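Local coordinates for 2S Albumin protein (Dolichos, PDB 6IX1) that probably serves as a seed storage protein of the 2S albumin class, although its chain is folded as a four-bladed hemopexin-type beta-propeller, at residues A[17-22]-A[60-65]; A[25-30]-A[217-222]; A[190-195]-A[207-212]. One frame throughout, in Å; residues are numbered along the deposited sequence.

Contact 1. Residues A[17-22]-A[60-65]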
loop_
_atom_site.group_PDB
_atom_site.type_symbol
_atom_site.label_atom_id
_atom_site.label_comp_id
_atom_site.label_asym_id
_atom_site.label_seq_id
_atom_site.Cartn_x
_atom_site.Cartn_y
_atom_site.Cartn_z
ATOM N N TYR A 17 -1.444 3.654 -7.818
ATOM C CA TYR A 17 -0.093 4.199 -7.763
ATOM C C TYR A 17 0.861 3.155 -7.187
ATOM O O TYR A 17 0.567 2.587 -6.131
ATOM C CB TYR A 17 -0.061 5.449 -6.881
ATOM C CG TYR A 17 -0.800 6.649 -7.420
ATOM C CD1 TYR A 17 -2.133 6.780 -7.168
ATOM C CD2 TYR A 17 -0.204 7.620 -8.220
ATOM C CE1 TYR A 17 -2.885 7.833 -7.646
ATOM C CE2 TYR A 17 -0.943 8.703 -8.685
ATOM C CZ TYR A 17 -2.312 8.790 -8.433
ATOM O OH TYR A 17 -3.111 9.804 -8.895
ATOM N N PHE A 18 1.942 2.896 -7.882
ATOM C CA PHE A 18 3.006 1.996 -7.447
ATOM C C PHE A 18 4.284 2.780 -7.256
ATOM O O PHE A 18 4.689 3.474 -8.186
ATOM C CB PHE A 18 3.303 0.873 -8.436
ATOM C CG PHE A 18 2.214 -0.135 -8.667
ATOM C CD1 PHE A 18 1.621 -0.765 -7.641
ATOM C CD2 PHE A 18 1.828 -0.518 -9.930
ATOM C CE1 PHE A 18 0.666 -1.731 -7.837
ATOM C CE2 PHE A 18 0.927 -1.524 -10.143
ATOM C CZ PHE A 18 0.325 -2.133 -9.080
ATOM N N PHE A 19 4.892 2.612 -6.077
ATOM C CA PHE A 19 6.184 3.260 -5.760
ATOM C C PHE A 19 7.310 2.240 -5.768
ATOM O O PHE A 19 7.166 1.121 -5.234
ATOM C CB PHE A 19 6.093 3.953 -4.379
ATOM C CG PHE A 19 5.025 5.007 -4.418
ATOM C CD1 PHE A 19 5.292 6.270 -4.876
ATOM C CD2 PHE A 19 3.752 4.691 -4.070
ATOM C CE1 PHE A 19 4.275 7.204 -5.007
ATOM C CE2 PHE A 19 2.741 5.635 -4.195
ATOM C CZ PHE A 19 3.016 6.878 -4.665
ATOM N N GLU A 20 8.409 2.611 -6.424
ATOM C CA GLU A 20 9.606 1.780 -6.619
ATOM C C GLU A 20 10.789 2.704 -6.360
ATOM O O GLU A 20 11.107 3.562 -7.187
ATOM C CB GLU A 20 9.608 1.168 -8.003
ATOM C CG GLU A 20 8.271 0.563 -8.349
ATOM C CD GLU A 20 7.760 0.936 -9.739
ATOM O OE1 GLU A 20 7.823 0.100 -10.321
ATOM O OE2 GLU A 20 7.397 2.132 -10.143
ATOM N N CYS A 21 11.377 2.553 -5.186
ATOM C CA CYS A 21 12.467 3.408 -4.742
ATOM C C CYS A 21 11.935 4.841 -4.755
ATOM O O CYS A 21 10.920 5.148 -4.149
ATOM C CB CYS A 21 13.764 3.183 -5.510
ATOM S SG CYS A 21 14.242 1.471 -5.351
ATOM N N ASN A 22 12.680 5.706 -5.403
ATOM C CA ASN A 22 12.354 7.151 -5.520
ATOM C C ASN A 22 11.456 7.482 -6.699
ATOM O O ASN A 22 11.278 8.713 -6.957
ATOM C CB ASN A 22 13.627 8.005 -5.568
ATOM C CG ASN A 22 14.492 7.691 -6.781
ATOM O OD1 ASN A 22 14.339 6.649 -7.407
ATOM N ND2 ASN A 22 15.479 8.521 -7.051
ATOM N N PRO A 60 14.694 8.860 0.201
ATOM C CA PRO A 60 14.838 7.777 -0.763
ATOM C C PRO A 60 13.550 7.213 -1.386
ATOM O O PRO A 60 13.595 6.481 -2.353
ATOM C CB PRO A 60 15.454 6.683 0.097
ATOM C CG PRO A 60 14.855 6.903 1.477
ATOM C CD PRO A 60 14.916 8.410 1.598
ATOM N N GLY A 61 12.408 7.687 -0.898
ATOM C CA GLY A 61 11.123 7.387 -1.534
ATOM C C GLY A 61 10.129 6.844 -0.517
ATOM O O GLY A 61 10.408 6.773 0.650
ATOM N N ILE A 62 8.987 6.439 -1.011
ATOM C CA ILE A 62 7.834 5.978 -0.226
ATOM C C ILE A 62 7.908 4.453 -0.084
ATOM O O ILE A 62 7.967 3.745 -1.073
ATOM C CB ILE A 62 6.538 6.444 -0.895
ATOM C CG1 ILE A 62 6.424 7.954 -0.865
ATOM C CG2 ILE A 62 5.325 5.761 -0.296
ATOM C CD1 ILE A 62 5.308 8.535 -1.713
ATOM N N ASP A 63 7.948 4.017 1.192
ATOM C CA ASP A 63 8.112 2.580 1.503
ATOM C C ASP A 63 6.856 1.951 2.081
ATOM O O ASP A 63 6.844 0.742 2.373
ATOM C CB ASP A 63 9.326 2.258 2.374
ATOM C CG ASP A 63 9.305 2.910 3.737
ATOM O OD1 ASP A 63 8.184 3.280 4.162
ATOM O OD2 ASP A 63 10.340 2.820 4.410
ATOM N N CYS A 64 5.777 2.711 2.180
ATOM C CA CYS A 64 4.447 2.233 2.580
ATOM C C CYS A 64 3.451 3.349 2.295
ATOM O O CYS A 64 3.835 4.514 2.317
ATOM C CB CYS A 64 4.442 1.803 4.057
ATOM S SG CYS A 64 2.892 1.034 4.606
ATOM N N SER A 65 2.241 2.958 1.987
ATOM C CA SER A 65 1.189 3.950 1.716
ATOM C C SER A 65 -0.162 3.317 1.862
ATOM O O SER A 65 -0.236 2.120 1.686
ATOM C CB SER A 65 1.304 4.526 0.337
ATOM O OG SER A 65 1.381 3.538 -0.695
HETATM O O HOH W 1 10.173 3.118 -2.397
#
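Phe19 and Ile62 meet because both set their gamma carbons opposite the carbonyl carbon: CG of Phe19 at chi1 -61°, and CG1 of Ile62 at chi1 -66°. Beyond CG1 the isoleucine chain is extended, which lays its terminal methyl over one face of the phenyl ring. Ile62 CD1 stands 4.0 Å from the centroid of the Phe19 ring, displaced toward the rim, and makes a CH-pi contact; its closest ring atom is Phe19 CE1, at 3.7 Å from Ile62 CD1. The isoleucine also packs on Ala6 and Val75, so the methyl-on-ring pair is part of the apolar filling between the first two propeller blades.

Where strand 15-20 ends, side chains give way to backbone. Gly61 CA approaches Cys21 O to 3.4 Å in a nearly straight CA-H...O contact. A beta carbon at Gly61 would probably run into this carbonyl, and the residue's backbone angles by themselves already call for glycine. A water bridges the two segments, donating to Cys21 O at 2.8 Å and to Ile62 O at 2.6 Å. Asn22 ND2 bonds Glu59 OE1, just ahead of 60-65, which adds a direct polar tie beside the seam, while Gly61 O accepts from Ser77 OG.

No direct hydrogen bond joins 17-22 to 60-65. The example illustrates how neighbouring blades can be united without continuing a sheet from one to the next: dispersion forces hold the buried end, and at the other, beside the Asn22-Glu59 bond, one water donates to two carbonyl oxygens, acceptors that cannot bond each other.

Contact 2. Residues A[25-30]-A[217-222]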
loop_
_atom_site.group_PDB
_atom_site.type_symbol
_atom_site.label_atom_id
_atom_site.label_comp_id
_atom_site.label_asym_id
_atom_site.label_seq_id
_atom_site.Cartn_x
_atom_site.Cartn_y
_atom_site.Cartn_z
ATOM N N VAL A 25 4.828 4.872 -10.843
ATOM C CA VAL A 25 3.931 4.815 -12.008
ATOM C C VAL A 25 2.517 4.905 -11.517
ATOM O O VAL A 25 2.193 4.594 -10.348
ATOM C CB VAL A 25 4.116 3.605 -12.925
ATOM C CG1 VAL A 25 5.444 3.679 -13.661
ATOM C CG2 VAL A 25 3.892 2.331 -12.201
ATOM N N ARG A 26 1.632 5.344 -12.377
ATOM C CA ARG A 26 0.192 5.277 -12.183
ATOM C C ARG A 26 -0.321 4.340 -13.275
ATOM O O ARG A 26 0.022 4.535 -14.462
ATOM C CB ARG A 26 -0.450 6.652 -12.289
ATOM C CG ARG A 26 -1.944 6.589 -12.119
ATOM C CD ARG A 26 -2.472 8.009 -11.938
ATOM N NE ARG A 26 -2.022 8.889 -13.009
ATOM C CZ ARG A 26 -2.615 9.221 -14.120
ATOM N NH1 ARG A 26 -3.855 9.016 -14.296
ATOM N NH2 ARG A 26 -1.882 9.907 -14.946
ATOM N N VAL A 27 -1.085 3.319 -12.940
ATOM C CA VAL A 27 -1.553 2.275 -13.846
ATOM C C VAL A 27 -3.076 2.206 -13.843
ATOM O O VAL A 27 -3.682 2.315 -12.725
ATOM C CB VAL A 27 -0.901 0.928 -13.391
ATOM C CG1 VAL A 27 -1.489 -0.252 -14.168
ATOM C CG2 VAL A 27 0.618 0.925 -13.538
ATOM N N TYR A 28 -3.642 1.990 -15.015
ATOM C CA TYR A 28 -5.066 1.719 -15.219
ATOM C C TYR A 28 -5.169 0.208 -15.278
ATOM O O TYR A 28 -4.719 -0.416 -16.262
ATOM C CB TYR A 28 -5.479 2.389 -16.537
ATOM C CG TYR A 28 -6.958 2.532 -16.789
ATOM C CD1 TYR A 28 -7.814 2.917 -15.793
ATOM C CD2 TYR A 28 -7.430 2.566 -18.110
ATOM C CE1 TYR A 28 -9.114 3.276 -16.059
ATOM C CE2 TYR A 28 -8.752 2.839 -18.359
ATOM C CZ TYR A 28 -9.576 3.286 -17.361
ATOM O OH TYR A 28 -10.909 3.577 -17.666
ATOM N N TYR A 29 -5.713 -0.406 -14.240
ATOM C CA TYR A 29 -5.564 -1.883 -14.040
ATOM C C TYR A 29 -6.877 -2.583 -14.347
ATOM O O TYR A 29 -7.956 -2.015 -14.289
ATOM C CB TYR A 29 -4.984 -2.245 -12.665
ATOM C CG TYR A 29 -5.837 -1.912 -11.512
ATOM C CD1 TYR A 29 -5.867 -0.646 -10.971
ATOM C CD2 TYR A 29 -6.549 -2.942 -10.906
ATOM C CE1 TYR A 29 -6.643 -0.379 -9.870
ATOM C CE2 TYR A 29 -7.382 -2.650 -9.856
ATOM C CZ TYR A 29 -7.438 -1.369 -9.328
ATOM O OH TYR A 29 -8.268 -1.199 -8.250
ATOM N N THR A 30 -6.703 -3.885 -14.532
ATOM C CA THR A 30 -7.772 -4.727 -15.091
ATOM C C THR A 30 -7.802 -6.016 -14.283
ATOM O O THR A 30 -7.047 -6.944 -14.522
ATOM C CB THR A 30 -7.588 -4.983 -16.580
ATOM O OG1 THR A 30 -6.327 -5.656 -16.823
ATOM C CG2 THR A 30 -7.683 -3.677 -17.337
ATOM N N PRO A 217 2.103 -7.437 -16.991
ATOM C CA PRO A 217 3.180 -7.307 -17.944
ATOM C C PRO A 217 3.517 -5.886 -18.414
ATOM O O PRO A 217 4.594 -5.651 -18.934
ATOM C CB PRO A 217 2.791 -8.208 -19.092
ATOM C CG PRO A 217 1.276 -8.309 -18.961
ATOM C CD PRO A 217 1.010 -8.293 -17.459
ATOM N N CYS A 218 2.621 -4.953 -18.142
ATOM C CA CYS A 218 2.892 -3.557 -18.540
ATOM C C CYS A 218 4.070 -2.994 -17.743
ATOM O O CYS A 218 4.593 -1.954 -18.135
ATOM C CB CYS A 218 1.662 -2.630 -18.462
ATOM S SG CYS A 218 1.167 -2.224 -16.740
ATOM N N LEU A 219 4.465 -3.671 -16.659
ATOM C CA LEU A 219 5.584 -3.241 -15.821
ATOM C C LEU A 219 6.917 -3.855 -16.241
ATOM O O LEU A 219 7.891 -3.534 -15.588
ATOM C CB LEU A 219 5.298 -3.569 -14.376
ATOM C CG LEU A 219 4.026 -2.923 -13.802
ATOM C CD1 LEU A 219 3.894 -3.372 -12.372
ATOM C CD2 LEU A 219 4.000 -1.389 -13.946
ATOM N N ARG A 220 6.909 -4.655 -17.308
ATOM C CA ARG A 220 8.116 -5.444 -17.610
ATOM C C ARG A 220 9.326 -4.621 -18.082
ATOM O O ARG A 220 10.457 -5.155 -18.021
ATOM C CB ARG A 220 7.805 -6.534 -18.622
ATOM C CG ARG A 220 7.539 -6.052 -20.020
ATOM C CD ARG A 220 6.997 -7.139 -20.887
ATOM N NE ARG A 220 6.846 -6.703 -22.262
ATOM C CZ ARG A 220 5.854 -5.937 -22.657
ATOM N NH1 ARG A 220 4.944 -5.501 -21.792
ATOM N NH2 ARG A 220 5.756 -5.602 -23.931
ATOM N N ASP A 221 9.181 -3.380 -18.479
ATOM C CA ASP A 221 10.319 -2.543 -18.904
ATOM C C ASP A 221 10.862 -1.708 -17.760
ATOM O O ASP A 221 11.915 -1.040 -17.925
ATOM C CB ASP A 221 9.964 -1.676 -20.120
ATOM C CG ASP A 221 9.746 -2.592 -21.320
ATOM O OD1 ASP A 221 10.452 -3.612 -21.459
ATOM O OD2 ASP A 221 8.888 -2.226 -22.105
ATOM N N ILE A 222 10.160 -1.690 -16.622
ATOM C CA ILE A 222 10.593 -0.872 -15.458
ATOM C C ILE A 222 10.997 -1.716 -14.255
ATOM O O ILE A 222 11.623 -1.138 -13.383
ATOM C CB ILE A 222 9.603 0.281 -15.191
ATOM C CG1 ILE A 222 8.232 -0.212 -14.762
ATOM C CG2 ILE A 222 9.517 1.185 -16.387
ATOM C CD1 ILE A 222 7.349 0.908 -14.270
#
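Val25 and Val27, two residues apart on strand 23-28, present methyl groups to the turn formed by 217-222, and their different rotamers decide which partner each methyl meets. In Val25, at chi1 -69°, CG1 lies opposite the carbonyl carbon and CG2 between the two backbone branches. Val27 is rotated differently, with CG1 opposite its backbone N (chi1 172°).

The outcome is a shared hold on one leucine branch. Leu219 CD2 touches Val25 CG2 at 4.1 Å and, at the same 4.1 Å separation, Leu219 CD2 meets Val27 CG2. The leucine crosses both valines obliquely. Val27 uses its second branch as well, CG1 resting against Cys218 SG at 4.2 Å. At the far end Ile222 and Val25 approach tip to tip. Ile222 sets CG1 between its backbone N and carbonyl carbon (chi1 65°), and an extended chi2 then carries CD1 to 3.4 Å from Val25 CG1, tighter than an ordinary carbon contact; Leu42 of the neighbouring strand packs on both residues.

The turn is shaped from within. Pro217 O accepts twice from Arg220, from N at 3.0 Å and from NH1 at 2.9 Å, the two donors arriving from opposite faces of the carbonyl plane. The carbonyl oxygen lies almost in the plane of the guanidinium, although NH1 itself stands well above the plane of the carbonyl. A further backbone bond, Ile222 N to Leu219 O, lies within the same turn.

Everything that crosses between the segments is apolar. Here the C-terminal region meets the first blade, consistent with ring closure in a four-bladed hemopexin-type beta-propeller, by methyl packing against the third strand of that blade.

Contact 3. Residues A[190-195]-A[207-212]. With SO4 (sulfate ion), chain D.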
loop_
_atom_site.group_PDB
_atom_site.type_symbol
_atom_site.label_atom_id
_atom_site.label_comp_id
_atom_site.label_asym_id
_atom_site.label_seq_id
_atom_site.Cartn_x
_atom_site.Cartn_y
_atom_site.Cartn_z
ATOM N N GLN A 190 6.781 -11.447 -6.439
ATOM C CA GLN A 190 5.512 -12.213 -6.544
ATOM C C GLN A 190 4.361 -11.374 -5.977
ATOM O O GLN A 190 4.531 -10.418 -5.205
ATOM C CB GLN A 190 5.552 -13.504 -5.703
ATOM C CG GLN A 190 6.439 -14.633 -6.130
ATOM C CD GLN A 190 6.411 -15.709 -5.076
ATOM O OE1 GLN A 190 6.445 -15.455 -3.835
ATOM N NE2 GLN A 190 6.398 -16.897 -5.605
ATOM N N TYR A 191 3.195 -11.788 -6.370
ATOM C CA TYR A 191 1.965 -11.222 -5.823
ATOM C C TYR A 191 0.846 -12.245 -5.755
ATOM O O TYR A 191 0.922 -13.308 -6.365
ATOM C CB TYR A 191 1.464 -10.006 -6.612
ATOM C CG TYR A 191 0.638 -10.260 -7.857
ATOM C CD1 TYR A 191 1.179 -10.881 -8.950
ATOM C CD2 TYR A 191 -0.701 -10.008 -7.845
ATOM C CE1 TYR A 191 0.421 -11.120 -10.085
ATOM C CE2 TYR A 191 -1.497 -10.191 -8.962
ATOM C CZ TYR A 191 -0.897 -10.735 -10.084
ATOM O OH TYR A 191 -1.551 -10.918 -11.274
ATOM N N VAL A 192 -0.179 -11.900 -5.040
ATOM C CA VAL A 192 -1.441 -12.627 -5.048
ATOM C C VAL A 192 -2.608 -11.668 -4.870
ATOM O O VAL A 192 -2.447 -10.608 -4.295
ATOM C CB VAL A 192 -1.459 -13.706 -3.944
ATOM C CG1 VAL A 192 -1.548 -13.105 -2.548
ATOM C CG2 VAL A 192 -2.503 -14.772 -4.194
ATOM N N ARG A 193 -3.743 -12.108 -5.418
ATOM C CA ARG A 193 -4.979 -11.378 -5.271
ATOM C C ARG A 193 -5.820 -12.157 -4.277
ATOM O O ARG A 193 -5.964 -13.363 -4.412
ATOM C CB ARG A 193 -5.677 -11.211 -6.594
ATOM C CG ARG A 193 -7.019 -10.497 -6.497
ATOM C CD ARG A 193 -7.545 -10.026 -7.806
ATOM N NE ARG A 193 -7.681 -11.106 -8.760
ATOM C CZ ARG A 193 -8.668 -11.276 -9.667
ATOM N NH1 ARG A 193 -9.780 -10.557 -9.601
ATOM N NH2 ARG A 193 -8.537 -12.186 -10.625
ATOM N N ILE A 194 -6.358 -11.421 -3.293
ATOM C CA ILE A 194 -7.228 -12.050 -2.286
ATOM C C ILE A 194 -8.585 -11.355 -2.320
ATOM O O ILE A 194 -8.713 -10.223 -2.655
ATOM C CB ILE A 194 -6.587 -11.997 -0.876
ATOM C CG1 ILE A 194 -6.517 -10.572 -0.345
ATOM C CG2 ILE A 194 -5.261 -12.729 -0.875
ATOM C CD1 ILE A 194 -6.149 -10.565 1.156
ATOM N N LYS A 195 -9.566 -12.088 -1.817
ATOM C CA LYS A 195 -10.873 -11.581 -1.388
ATOM C C LYS A 195 -10.810 -11.644 0.144
ATOM O O LYS A 195 -10.706 -12.705 0.680
ATOM C CB LYS A 195 -12.022 -12.421 -1.920
ATOM C CG LYS A 195 -13.404 -11.942 -1.633
ATOM C CD LYS A 195 -14.438 -12.823 -2.318
ATOM C CE LYS A 195 -15.823 -12.224 -2.179
ATOM N NZ LYS A 195 -16.929 -13.185 -2.363
ATOM N N GLY A 207 -7.248 -17.027 -7.734
ATOM C CA GLY A 207 -6.103 -17.505 -8.538
ATOM C C GLY A 207 -4.902 -17.926 -7.723
ATOM O O GLY A 207 -5.117 -18.293 -6.555
ATOM N N LYS A 208 -3.680 -17.776 -8.237
ATOM C CA LYS A 208 -2.467 -18.377 -7.660
ATOM C C LYS A 208 -1.516 -17.237 -7.231
ATOM O O LYS A 208 -1.533 -16.147 -7.853
ATOM C CB LYS A 208 -1.829 -19.381 -8.645
ATOM C CG LYS A 208 -2.773 -20.487 -9.095
ATOM C CD LYS A 208 -2.839 -20.768 -10.599
ATOM C CE LYS A 208 -3.357 -19.527 -11.317
ATOM N NZ LYS A 208 -4.750 -19.581 -11.838
ATOM N N VAL A 209 -0.567 -17.526 -6.362
ATOM C CA VAL A 209 0.669 -16.723 -6.172
ATOM C C VAL A 209 1.483 -16.828 -7.444
ATOM O O VAL A 209 1.684 -17.972 -7.974
ATOM C CB VAL A 209 1.462 -17.189 -4.952
ATOM C CG1 VAL A 209 2.723 -16.388 -4.846
ATOM C CG2 VAL A 209 0.628 -17.112 -3.668
ATOM N N ARG A 210 1.898 -15.696 -7.988
ATOM C CA ARG A 210 2.606 -15.690 -9.273
ATOM C C ARG A 210 3.486 -14.471 -9.359
ATOM O O ARG A 210 3.360 -13.504 -8.648
ATOM C CB ARG A 210 1.595 -15.698 -10.418
ATOM C CG ARG A 210 0.758 -14.452 -10.461
ATOM C CD ARG A 210 -0.559 -14.568 -11.208
ATOM N NE ARG A 210 -0.381 -14.609 -12.651
ATOM C CZ ARG A 210 -1.205 -14.062 -13.515
ATOM N NH1 ARG A 210 -2.235 -13.325 -13.133
ATOM N NH2 ARG A 210 -0.961 -14.219 -14.782
ATOM N N PRO A 211 4.474 -14.499 -10.278
ATOM C CA PRO A 211 5.329 -13.347 -10.497
ATOM C C PRO A 211 4.525 -12.118 -10.961
ATOM O O PRO A 211 3.573 -12.233 -11.781
ATOM C CB PRO A 211 6.283 -13.786 -11.609
ATOM C CG PRO A 211 6.325 -15.300 -11.449
ATOM C CD PRO A 211 4.870 -15.647 -11.117
ATOM N N ILE A 212 4.852 -10.983 -10.398
ATOM C CA ILE A 212 4.187 -9.697 -10.730
ATOM C C ILE A 212 4.184 -9.530 -12.233
ATOM O O ILE A 212 3.167 -9.149 -12.793
ATOM C CB ILE A 212 4.963 -8.574 -10.059
ATOM C CG1 ILE A 212 4.796 -8.609 -8.522
ATOM C CG2 ILE A 212 4.480 -7.232 -10.602
ATOM C CD1 ILE A 212 5.774 -7.769 -7.732
HETATM S S SO4 D . -4.974 -9.996 -11.453
HETATM O O1 SO4 D . -5.210 -10.614 -12.711
HETATM O O2 SO4 D . -6.138 -9.233 -11.156
HETATM O O3 SO4 D . -3.900 -9.147 -11.524
HETATM O O4 SO4 D . -4.718 -10.940 -10.402
HETATM O O HOH W 2 -3.720 -14.101 -7.526
#
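Tyr191 and Arg210 form the hydrogen-bonded pair of an antiparallel beta hairpin, the third and outermost strands of the last propeller blade. Tyr191 N donates to Arg210 O at 2.9 Å (163° at the hydrogen), and Arg210 N returns a bond to Tyr191 O at 3.0 Å. Their side chains leave on the same face of the sheet and lie side by side, ring and guanidinium planes 28° apart. Chi1 of 83° places the tyrosine CG between the backbone N and carbonyl carbon, swinging the ring alongside its neighbour until CE1 is 3.4 Å from Arg210 CG.

At the outer end of the ring, Tyr191 OH donates to O3 of a bound sulfate at 3.0 Å. This ion, probably from the crystallisation liquor, is also bonded by Tyr184 OH and Gly32 N, and its O2 lies over one face of the Arg193 guanidinium. A phenylalanine in place of Tyr191 lacks the hydroxyl, and sulfate O3 would probably lose this donor and be held less firmly.

Further back, Trp216 stacks edge-to-face with the ring and Ile212 CG1 packs on Tyr191 CB; both probably limit its movement. Glu182 pairs with Arg193 NH1. On the other face of the hairpin Val209 is straddled: CG2 meets Val192 CG2 at 3.9 Å, and CG1 lies 3.8 Å from Gln190 CD. Before direct bonding resumes between Arg193 and Thr206, a water bridges the gap in the ladder, accepting from Arg193 N at 2.9 Å and donating to Lys208 O at 3.0 Å.

Overall arrangement
From the N terminus, strand 15-20 opens contact 1 and strand 23-28, its neighbour in the first blade, opens contact 2. Contact 1 closes first, after 37 intervening residues, joining the first blade to the approach of the second. Contact 2 spans 186 residues and closes near the C terminus, so the two loops cross; Phe18 N and Val25 O, probably hydrogen-bonded, link them directly. Contact 3 is a local hairpin of the last blade, nested inside the loop of contact 2 and in series with contact 1. Leu219 CD1 packs on Ile212 CG2, connecting it to contact 2. Together the contacts follow the ring from last blade to first and on to the second.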